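Local coordinates for esterase family protein (Staphylococcus aureus, PDB 6VH9) that hydrolyses carboxylic esters as a serine hydrolase of the esterase D family and may also act on S-formylglutathione, at residues 120-125 / 236-241; 46-51 / 77-82; 61-66 / 243-248. All blocks are in the same frame, centred on the assembly; numbering follows the deposited sequence. Where two conformers were deposited one is given.

Contact 1: 120-125 / 236-241; sequences AGHSMG and HDYAYW. With NA (sodium ion), chain E.
S123 and H236 each turn their side chain anti to their own backbone N (chi1 -172° and -159°), and this brings S123 OG to the rim of the H236 imidazole. The two belong to the nucleophile elbow and the histidine loop of an alpha/beta hydrolase, predicted to form a charge relay with D207, which accepts from H236 ND1. S123 sits in the strained backbone conformation, with positive phi, of the sharp turn between strand 117-122 and helix 124-135. The bond from H236 NE2 to S123 OG, 3.0 Å, lies in the ring plane but is weak, bent to 121° at the hydrogen. S123 OG also binds the sodium ion, 2.3 Å away.

One residue earlier, H122 places CG between its backbone N and carbonyl carbon and stacks face to face on the six-membered ring of W241, centroids 4.0 Å apart. H122 CB sits over the five-membered ring of W241 in a CH-pi contact. H122 ND1 is bonded to Y57 OH, W241 NE1 to S147 OG and Y238 OH to S52 OG, so each ring of this aromatic cluster has a polar partner outside it. At the imidazole edge, H122 CE1 approaches Y238 OH to 3.2 Å.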
loop_
_atom_site.group_PDB
_atom_site.type_symbol
_atom_site.label_atom_id
_atom_site.label_comp_id
_atom_site.label_asym_id
_atom_site.label_seq_id
_atom_site.Cartn_x
_atom_site.Cartn_y
_atom_site.Cartn_z
ATOM N N ALA A 120 -4.501 -15.910 -17.385
ATOM C CA ALA A 120 -5.956 -15.789 -17.308
ATOM C C ALA A 120 -6.333 -14.318 -17.192
ATOM O O ALA A 120 -5.495 -13.470 -16.892
ATOM C CB ALA A 120 -6.524 -16.578 -16.125
ATOM N N GLY A 121 -7.608 -14.023 -17.440
ATOM C CA GLY A 121 -8.079 -12.648 -17.377
ATOM C C GLY A 121 -9.494 -12.503 -17.892
ATOM O O GLY A 121 -9.969 -13.387 -18.606
ATOM N N HIS A 122 -10.173 -11.406 -17.560
ATOM C CA HIS A 122 -11.563 -11.216 -17.945
ATOM C C HIS A 122 -11.723 -10.014 -18.867
ATOM O O HIS A 122 -11.041 -8.999 -18.708
ATOM C CB HIS A 122 -12.472 -11.059 -16.713
ATOM C CG HIS A 122 -12.203 -9.826 -15.909
ATOM N ND1 HIS A 122 -11.241 -9.775 -14.926
ATOM C CD2 HIS A 122 -12.776 -8.599 -15.939
ATOM C CE1 HIS A 122 -11.234 -8.571 -14.380
ATOM N NE2 HIS A 122 -12.169 -7.844 -14.963
ATOM N N SER A 123 -12.629 -10.153 -19.836
ATOM C CA SER A 123 -13.066 -9.062 -20.722
ATOM C C SER A 123 -11.865 -8.560 -21.517
ATOM O O SER A 123 -11.275 -9.355 -22.265
ATOM C CB SER A 123 -13.800 -8.025 -19.874
ATOM O OG SER A 123 -14.401 -7.030 -20.691
ATOM N N MET A 124 -11.475 -7.282 -21.415
ATOM C CA MET A 124 -10.245 -6.836 -22.070
ATOM C C MET A 124 -9.067 -7.718 -21.668
ATOM O O MET A 124 -8.177 -7.990 -22.487
ATOM C CB MET A 124 -9.967 -5.366 -21.701
ATOM C CG MET A 124 -8.756 -4.755 -22.403
ATOM S SD MET A 124 -8.365 -3.091 -21.830
ATOM C CE MET A 124 -7.560 -3.459 -20.260
ATOM N N GLY A 125 -9.069 -8.215 -20.426
ATOM C CA GLY A 125 -8.017 -9.118 -19.995
ATOM C C GLY A 125 -8.139 -10.526 -20.531
ATOM O O GLY A 125 -7.140 -11.255 -20.578
ATOM N N HIS A 236 -21.554 -9.732 -16.718
ATOM C CA HIS A 236 -20.262 -9.095 -16.952
ATOM C C HIS A 236 -19.848 -8.318 -15.704
ATOM O O HIS A 236 -19.825 -7.088 -15.684
ATOM C CB HIS A 236 -20.364 -8.186 -18.171
ATOM C CG HIS A 236 -19.052 -7.858 -18.810
ATOM N ND1 HIS A 236 -18.459 -8.672 -19.749
ATOM C CD2 HIS A 236 -18.221 -6.803 -18.645
ATOM C CE1 HIS A 236 -17.324 -8.126 -20.147
ATOM N NE2 HIS A 236 -17.160 -6.987 -19.499
ATOM N N ASP A 237 -19.526 -9.057 -14.641
ATOM C CA ASP A 237 -19.253 -8.396 -13.370
ATOM C C ASP A 237 -18.378 -9.273 -12.487
ATOM O O ASP A 237 -18.155 -10.459 -12.753
ATOM C CB ASP A 237 -20.551 -8.017 -12.644
ATOM C CG ASP A 237 -21.477 -9.199 -12.442
ATOM O OD1 ASP A 237 -21.004 -10.309 -12.142
ATOM O OD2 ASP A 237 -22.697 -9.019 -12.598
ATOM N N TYR A 238 -17.899 -8.664 -11.408
ATOM C CA TYR A 238 -16.965 -9.347 -10.520
ATOM C C TYR A 238 -17.635 -10.399 -9.644
ATOM O O TYR A 238 -16.939 -11.259 -9.099
ATOM C CB TYR A 238 -16.231 -8.321 -9.665
ATOM C CG TYR A 238 -14.983 -7.790 -10.328
ATOM C CD1 TYR A 238 -13.806 -8.533 -10.354
ATOM C CD2 TYR A 238 -14.983 -6.545 -10.945
ATOM C CE1 TYR A 238 -12.665 -8.043 -10.972
ATOM C CE2 TYR A 238 -13.848 -6.053 -11.555
ATOM C CZ TYR A 238 -12.693 -6.799 -11.565
ATOM O OH TYR A 238 -11.567 -6.291 -12.172
ATOM N N ALA A 239 -18.954 -10.332 -9.446
ATOM C CA ALA A 239 -19.628 -11.475 -8.836
ATOM C C ALA A 239 -19.400 -12.733 -9.665
ATOM O O ALA A 239 -19.087 -13.801 -9.124
ATOM C CB ALA A 239 -21.121 -11.194 -8.668
ATOM N N TYR A 240 -19.502 -12.619 -10.991
ATOM C CA TYR A 240 -19.222 -13.769 -11.841
ATOM C C TYR A 240 -17.725 -14.088 -11.866
ATOM O O TYR A 240 -17.330 -15.254 -11.743
ATOM C CB TYR A 240 -19.765 -13.536 -13.258
ATOM C CG TYR A 240 -19.379 -14.642 -14.201
ATOM C CD1 TYR A 240 -19.957 -15.904 -14.104
ATOM C CD2 TYR A 240 -18.382 -14.444 -15.144
ATOM C CE1 TYR A 240 -19.567 -16.931 -14.948
ATOM C CE2 TYR A 240 -17.982 -15.453 -15.977
ATOM C CZ TYR A 240 -18.577 -16.691 -15.884
ATOM O OH TYR A 240 -18.160 -17.682 -16.735
ATOM N N TRP A 241 -16.868 -13.070 -12.030
ATOM C CA TRP A 241 -15.434 -13.348 -12.154
ATOM C C TRP A 241 -14.839 -13.917 -10.867
ATOM O O TRP A 241 -13.869 -14.679 -10.930
ATOM C CB TRP A 241 -14.676 -12.089 -12.590
ATOM C CG TRP A 241 -15.144 -11.658 -13.960
ATOM C CD1 TRP A 241 -15.402 -12.473 -15.026
ATOM C CD2 TRP A 241 -15.477 -10.333 -14.376
ATOM N NE1 TRP A 241 -15.865 -11.732 -16.079
ATOM C CE2 TRP A 241 -15.917 -10.415 -15.709
ATOM C CE3 TRP A 241 -15.432 -9.084 -13.754
ATOM C CZ2 TRP A 241 -16.312 -9.291 -16.442
ATOM C CZ3 TRP A 241 -15.820 -7.967 -14.474
ATOM C CH2 TRP A 241 -16.263 -8.080 -15.812
HETATM NA NA NA E . -13.027 -5.138 -20.570
HETATM O O HOH W 1 -14.988 -5.087 -19.456
HETATM O O HOH W 2 -14.015 -4.334 -22.044
#

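Contact 2: 46-51 / 77-82; sequences LLHGLS and PNVDHS
The H48 imidazole stands edge-on to the backbone of 77-82, with P77 O and V79 N at its edge, near its plane. V79 N donates to H48 NE2 at 3.0 Å, almost straight (173°). On the other ring nitrogen, H48 ND1 donates a hydrogen bond to G49 O at 2.8 Å, again in the ring plane. One nitrogen donates and the other accepts, so these bonds are consistent with a neutral ring protonated on ND1, held at both nitrogens and fixed in rotation. P77 O meets the same edge at H48 CD2, 3.2 Å away.

N78 turns its amide back toward the ring, planes 38° apart, while N78 OD1 accepts from D80 N, which comes from above the carbonyl plane. That bond closes an Asx turn, which overlaps a type II' beta turn from V79 to S82. V79 O takes both S82 N and S82 OG. Segment 46-51 is the end of strand 42-47 and the loop after it, 77-82 the loop after the parallel neighbouring strand 72-76, at the end of the sheet where an alpha/beta hydrolase carries its active site; L50 belongs to the sodium site.

At the far end L50 and H81 cross at about a right angle. L50 keeps CG anti to its backbone N (chi1 -179°), which lets CD1 lie over one face of the H81 ring in a CH-pi contact, 3.6 Å from the centroid. H81 NE2 bonds to G16 O of the third subunit, and D80 OD2 is hydrogen-bonded to H91 NE2 of that subunit. Water bridges S51 N to D80 O, and another water donates to both L46 O, at 2.8 Å, and P77 O.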
loop_
_atom_site.group_PDB
_atom_site.type_symbol
_atom_site.label_atom_id
_atom_site.label_comp_id
_atom_site.label_asym_id
_atom_site.label_seq_id
_atom_site.Cartn_x
_atom_site.Cartn_y
_atom_site.Cartn_z
ATOM N N LEU A 46 -2.386 -12.872 -14.233
ATOM C CA LEU A 46 -3.815 -12.578 -14.190
ATOM C C LEU A 46 -4.057 -11.146 -14.655
ATOM O O LEU A 46 -3.561 -10.202 -14.034
ATOM C CB LEU A 46 -4.356 -12.800 -12.778
ATOM C CG LEU A 46 -5.842 -12.518 -12.606
ATOM C CD1 LEU A 46 -6.695 -13.441 -13.532
ATOM C CD2 LEU A 46 -6.167 -12.718 -11.151
ATOM N N LEU A 47 -4.857 -10.986 -15.715
ATOM C CA LEU A 47 -4.985 -9.720 -16.441
ATOM C C LEU A 47 -6.361 -9.086 -16.221
ATOM O O LEU A 47 -7.390 -9.729 -16.463
ATOM C CB LEU A 47 -4.743 -9.959 -17.938
ATOM C CG LEU A 47 -3.458 -10.693 -18.360
ATOM C CD1 LEU A 47 -3.367 -10.806 -19.922
ATOM C CD2 LEU A 47 -2.200 -10.046 -17.760
ATOM N N HIS A 48 -6.381 -7.813 -15.801
ATOM C CA HIS A 48 -7.625 -7.098 -15.521
ATOM C C HIS A 48 -8.331 -6.658 -16.814
ATOM O O HIS A 48 -7.735 -6.594 -17.894
ATOM C CB HIS A 48 -7.351 -5.867 -14.640
ATOM C CG HIS A 48 -6.503 -4.817 -15.304
ATOM N ND1 HIS A 48 -7.008 -3.930 -16.230
ATOM C CD2 HIS A 48 -5.188 -4.514 -15.172
ATOM C CE1 HIS A 48 -6.037 -3.132 -16.648
ATOM N NE2 HIS A 48 -4.925 -3.463 -16.016
ATOM N N GLY A 49 -9.616 -6.314 -16.674
ATOM C CA GLY A 49 -10.413 -5.802 -17.773
ATOM C C GLY A 49 -10.393 -4.284 -17.838
ATOM O O GLY A 49 -9.686 -3.607 -17.094
ATOM N N LEU A 50 -11.196 -3.738 -18.754
ATOM C CA LEU A 50 -11.188 -2.295 -18.961
ATOM C C LEU A 50 -11.812 -1.581 -17.771
ATOM O O LEU A 50 -12.899 -1.946 -17.315
ATOM C CB LEU A 50 -11.943 -1.948 -20.252
ATOM C CG LEU A 50 -12.047 -0.482 -20.677
ATOM C CD1 LEU A 50 -10.690 0.139 -20.902
ATOM C CD2 LEU A 50 -12.868 -0.375 -21.967
ATOM N N SER A 51 -11.110 -0.563 -17.274
ATOM C CA SER A 51 -11.399 0.307 -16.136
ATOM C C SER A 51 -10.834 -0.252 -14.829
ATOM O O SER A 51 -10.808 0.467 -13.836
ATOM C CB SER A 51 -12.894 0.627 -15.953
ATOM O OG SER A 51 -13.600 -0.444 -15.344
ATOM N N PRO A 77 -0.655 -7.365 -13.073
ATOM C CA PRO A 77 -0.117 -6.085 -13.544
ATOM C C PRO A 77 -1.217 -5.079 -13.867
ATOM O O PRO A 77 -2.408 -5.387 -13.820
ATOM C CB PRO A 77 0.666 -6.486 -14.808
ATOM C CG PRO A 77 -0.021 -7.709 -15.293
ATOM C CD PRO A 77 -0.663 -8.394 -14.123
ATOM N N ASN A 78 -0.785 -3.845 -14.156
ATOM C CA ASN A 78 -1.673 -2.769 -14.584
ATOM C C ASN A 78 -1.321 -2.360 -16.014
ATOM O O ASN A 78 -0.160 -2.027 -16.292
ATOM C CB ASN A 78 -1.557 -1.564 -13.637
ATOM C CG ASN A 78 -2.367 -0.361 -14.120
ATOM O OD1 ASN A 78 -3.468 -0.504 -14.680
ATOM N ND2 ASN A 78 -1.816 0.827 -13.924
ATOM N N VAL A 79 -2.313 -2.365 -16.915
ATOM C CA VAL A 79 -2.081 -1.938 -18.303
ATOM C C VAL A 79 -3.089 -0.889 -18.766
ATOM O O VAL A 79 -3.227 -0.656 -19.974
ATOM C CB VAL A 79 -2.088 -3.118 -19.302
ATOM C CG1 VAL A 79 -1.079 -4.216 -18.892
ATOM C CG2 VAL A 79 -3.498 -3.665 -19.446
ATOM N N ASP A 80 -3.830 -0.293 -17.837
ATOM C CA ASP A 80 -4.579 0.931 -18.166
ATOM C C ASP A 80 -5.650 0.599 -19.218
ATOM O O ASP A 80 -6.316 -0.441 -19.113
ATOM C CB ASP A 80 -3.553 1.997 -18.588
ATOM C CG ASP A 80 -4.091 3.405 -18.521
ATOM O OD1 ASP A 80 -3.761 4.115 -17.549
ATOM O OD2 ASP A 80 -4.824 3.816 -19.466
ATOM N N HIS A 81 -5.831 1.452 -20.227
ATOM C CA HIS A 81 -6.796 1.269 -21.314
ATOM C C HIS A 81 -6.152 0.703 -22.579
ATOM O O HIS A 81 -6.649 0.943 -23.684
ATOM C CB HIS A 81 -7.465 2.606 -21.654
ATOM C CG HIS A 81 -8.575 3.010 -20.726
ATOM N ND1 HIS A 81 -9.532 3.938 -21.081
ATOM C CD2 HIS A 81 -8.887 2.614 -19.469
ATOM C CE1 HIS A 81 -10.384 4.100 -20.082
ATOM N NE2 HIS A 81 -10.017 3.306 -19.091
ATOM N N SER A 82 -5.036 -0.011 -22.445
ATOM C CA SER A 82 -4.195 -0.376 -23.590
ATOM C C SER A 82 -4.711 -1.550 -24.411
ATOM O O SER A 82 -4.156 -1.808 -25.482
ATOM C CB SER A 82 -2.792 -0.717 -23.120
ATOM O OG SER A 82 -2.861 -1.875 -22.288
HETATM O O HOH W 3 -4.267 -7.520 -13.395
HETATM O O HOH W 4 -3.095 -6.805 -16.341
HETATM O O HOH W 5 -8.316 -0.036 -17.165
#

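Contact 3: 61-66 / 243-248; sequences TSIERY and QAIKRA
Y66 lays its ring against the flank of helix 238-253, where the K246 side chain passes over one face. The tyrosine projects from helix 63-69 toward the other helix. K246 is extended throughout: CG is anti to its backbone N (chi1 176°) and the later torsions are all near 180°, so its methylenes run across the ring at about a right angle to the tyrosine side chain. K246 CB makes the CH-pi contact, 3.7 Å from the ring centroid and 14° off the normal, while K246 CD and CE follow over the Y66 CE1 side. The opposite face has S62 O above its centre, so the ring lies between its own helix start and the lysine chain.

I245 CG2 touches the ring edge at Y66 CE2, 4.2 Å away. On its other branch, I245 CG1 meets I63 CD1 at 3.9 Å. Both isoleucines also pack on L46 of strand 42-47, which places this contact where two helices meet on one side of the central sheet. Before helix 63-69, T61 OG1 accepts from I63 N at 3.0 Å, an ST turn.

Q243 folds back at chi2 (-51°) and carries its amide toward the phenol. A water donates to Y66 OH at 2.7 Å and accepts from Q243 NE2 at 3.1 Å. Y66 OH is also bonded to D242 OD1. No direct hydrogen bond joins the two segments, so contact between them rests on apolar and CH-pi packing, with water linking the polar ends at its margin.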
loop_
_atom_site.group_PDB
_atom_site.type_symbol
_atom_site.label_atom_id
_atom_site.label_comp_id
_atom_site.label_asym_id
_atom_site.label_seq_id
_atom_site.Cartn_x
_atom_site.Cartn_y
_atom_site.Cartn_z
ATOM N N THR A 61 -12.740 -9.757 -5.467
ATOM C CA THR A 61 -12.839 -11.212 -5.380
ATOM C C THR A 61 -12.107 -11.669 -4.126
ATOM O O THR A 61 -11.464 -10.876 -3.421
ATOM C CB THR A 61 -12.247 -11.940 -6.599
ATOM O OG1 THR A 61 -10.816 -11.916 -6.522
ATOM C CG2 THR A 61 -12.730 -11.325 -7.935
ATOM N N SER A 62 -12.174 -12.974 -3.873
ATOM C CA SER A 62 -11.385 -13.604 -2.825
ATOM C C SER A 62 -10.209 -14.372 -3.429
ATOM O O SER A 62 -9.817 -15.427 -2.921
ATOM C CB SER A 62 -12.290 -14.531 -2.012
ATOM O OG SER A 62 -13.155 -13.768 -1.182
ATOM N N ILE A 63 -9.590 -13.831 -4.491
ATOM C CA ILE A 63 -8.584 -14.587 -5.244
ATOM C C ILE A 63 -7.430 -15.065 -4.358
ATOM O O ILE A 63 -6.961 -16.200 -4.508
ATOM C CB ILE A 63 -8.058 -13.778 -6.445
ATOM C CG1 ILE A 63 -6.983 -14.625 -7.133
ATOM C CG2 ILE A 63 -7.471 -12.463 -5.971
ATOM C CD1 ILE A 63 -6.880 -14.445 -8.562
ATOM N N GLU A 64 -6.942 -14.235 -3.425
ATOM C CA GLU A 64 -5.806 -14.707 -2.628
ATOM C C GLU A 64 -6.181 -15.939 -1.811
ATOM O O GLU A 64 -5.346 -16.830 -1.597
ATOM C CB GLU A 64 -5.260 -13.623 -1.691
ATOM C CG GLU A 64 -4.012 -14.141 -0.915
ATOM C CD GLU A 64 -3.414 -13.152 0.074
ATOM O OE1 GLU A 64 -3.830 -11.981 0.092
ATOM O OE2 GLU A 64 -2.527 -13.561 0.864
ATOM N N ARG A 65 -7.427 -15.999 -1.326
ATOM C CA ARG A 65 -7.876 -17.193 -0.616
ATOM C C ARG A 65 -7.807 -18.422 -1.515
ATOM O O ARG A 65 -7.327 -19.479 -1.096
ATOM C CB ARG A 65 -9.305 -17.004 -0.077
ATOM C CG ARG A 65 -9.789 -18.228 0.708
ATOM C CD ARG A 65 -10.919 -17.926 1.701
ATOM N NE ARG A 65 -11.903 -16.974 1.205
ATOM C CZ ARG A 65 -13.001 -17.320 0.539
ATOM N NH1 ARG A 65 -13.237 -18.591 0.255
ATOM N NH2 ARG A 65 -13.870 -16.394 0.158
ATOM N N TYR A 66 -8.270 -18.297 -2.761
ATOM C CA TYR A 66 -8.218 -19.435 -3.671
ATOM C C TYR A 66 -6.778 -19.808 -4.007
ATOM O O TYR A 66 -6.423 -20.991 -4.003
ATOM C CB TYR A 66 -8.990 -19.124 -4.958
ATOM C CG TYR A 66 -10.333 -18.453 -4.767
ATOM C CD1 TYR A 66 -11.163 -18.793 -3.704
ATOM C CD2 TYR A 66 -10.777 -17.483 -5.669
ATOM C CE1 TYR A 66 -12.394 -18.183 -3.536
ATOM C CE2 TYR A 66 -12.006 -16.869 -5.509
ATOM C CZ TYR A 66 -12.807 -17.219 -4.455
ATOM O OH TYR A 66 -14.030 -16.613 -4.288
ATOM N N GLN A 243 -16.362 -16.123 -8.860
ATOM C CA GLN A 243 -16.649 -17.553 -8.916
ATOM C C GLN A 243 -15.906 -18.221 -10.064
ATOM O O GLN A 243 -15.463 -19.368 -9.936
ATOM C CB GLN A 243 -18.152 -17.780 -9.029
ATOM C CG GLN A 243 -18.908 -17.448 -7.746
ATOM C CD GLN A 243 -18.309 -18.124 -6.513
ATOM O OE1 GLN A 243 -18.262 -19.353 -6.423
ATOM N NE2 GLN A 243 -17.852 -17.319 -5.554
ATOM N N ALA A 244 -15.783 -17.527 -11.204
ATOM C CA ALA A 244 -15.093 -18.103 -12.350
ATOM C C ALA A 244 -13.607 -18.285 -12.073
ATOM O O ALA A 244 -13.030 -19.321 -12.423
ATOM C CB ALA A 244 -15.301 -17.228 -13.589
ATOM N N ILE A 245 -12.958 -17.290 -11.459
ATOM C CA ILE A 245 -11.529 -17.449 -11.223
ATOM C C ILE A 245 -11.285 -18.532 -10.184
ATOM O O ILE A 245 -10.273 -19.243 -10.249
ATOM C CB ILE A 245 -10.859 -16.111 -10.839
ATOM C CG1 ILE A 245 -9.341 -16.217 -11.026
ATOM C CG2 ILE A 245 -11.186 -15.674 -9.405
ATOM C CD1 ILE A 245 -8.915 -16.355 -12.487
ATOM N N LYS A 246 -12.240 -18.739 -9.294
ATOM C CA LYS A 246 -12.080 -19.826 -8.305
ATOM C C LYS A 246 -12.065 -21.170 -9.036
ATOM O O LYS A 246 -11.182 -21.955 -8.788
ATOM C CB LYS A 246 -13.220 -19.795 -7.294
ATOM C CG LYS A 246 -13.192 -20.926 -6.291
ATOM C CD LYS A 246 -14.350 -20.852 -5.363
ATOM C CE LYS A 246 -14.139 -21.668 -4.112
ATOM N NZ LYS A 246 -15.307 -21.541 -3.221
ATOM N N ARG A 247 -13.023 -21.387 -9.941
ATOM C CA ARG A 247 -13.101 -22.656 -10.717
ATOM C C ARG A 247 -11.906 -22.781 -11.664
ATOM O O ARG A 247 -11.223 -23.779 -11.565
ATOM C CB ARG A 247 -14.407 -22.758 -11.513
ATOM C CG ARG A 247 -15.670 -22.834 -10.672
ATOM C CD ARG A 247 -16.961 -23.074 -11.446
ATOM N NE ARG A 247 -17.307 -22.142 -12.515
ATOM C CZ ARG A 247 -18.068 -21.067 -12.379
ATOM N NH1 ARG A 247 -18.586 -20.758 -11.206
ATOM N NH2 ARG A 247 -18.323 -20.307 -13.425
ATOM N N ALA A 248 -11.436 -21.654 -12.186
ATOM C CA ALA A 248 -10.294 -21.689 -13.094
ATOM C C ALA A 248 -9.010 -22.086 -12.370
ATOM O O ALA A 248 -8.190 -22.835 -12.918
ATOM C CB ALA A 248 -10.125 -20.332 -13.776
HETATM O O HOH W 6 -16.131 -17.812 -3.020
#

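Contacts 1 and 2 meet along neighbouring strands: A120 O and L47 N lie 2.8 Å apart, probably a hydrogen bond, and the contact centres are about 11 Å apart. The sodium site spans both, taking S123 and M124 from contact 1 and L50 from contact 2; the L50 side chain is about 6 Å from that of S123. Contact 3 lies away from the predicted catalytic residues but shares helix 238-253 with contact 1, where Y238 CD1 packs on T61 CG2 at 3.8 Å. Contacts 2 and 3, centres about 18 Å apart, meet through L46. Contacts 1 and 3 face the second subunit, contact 2 the third.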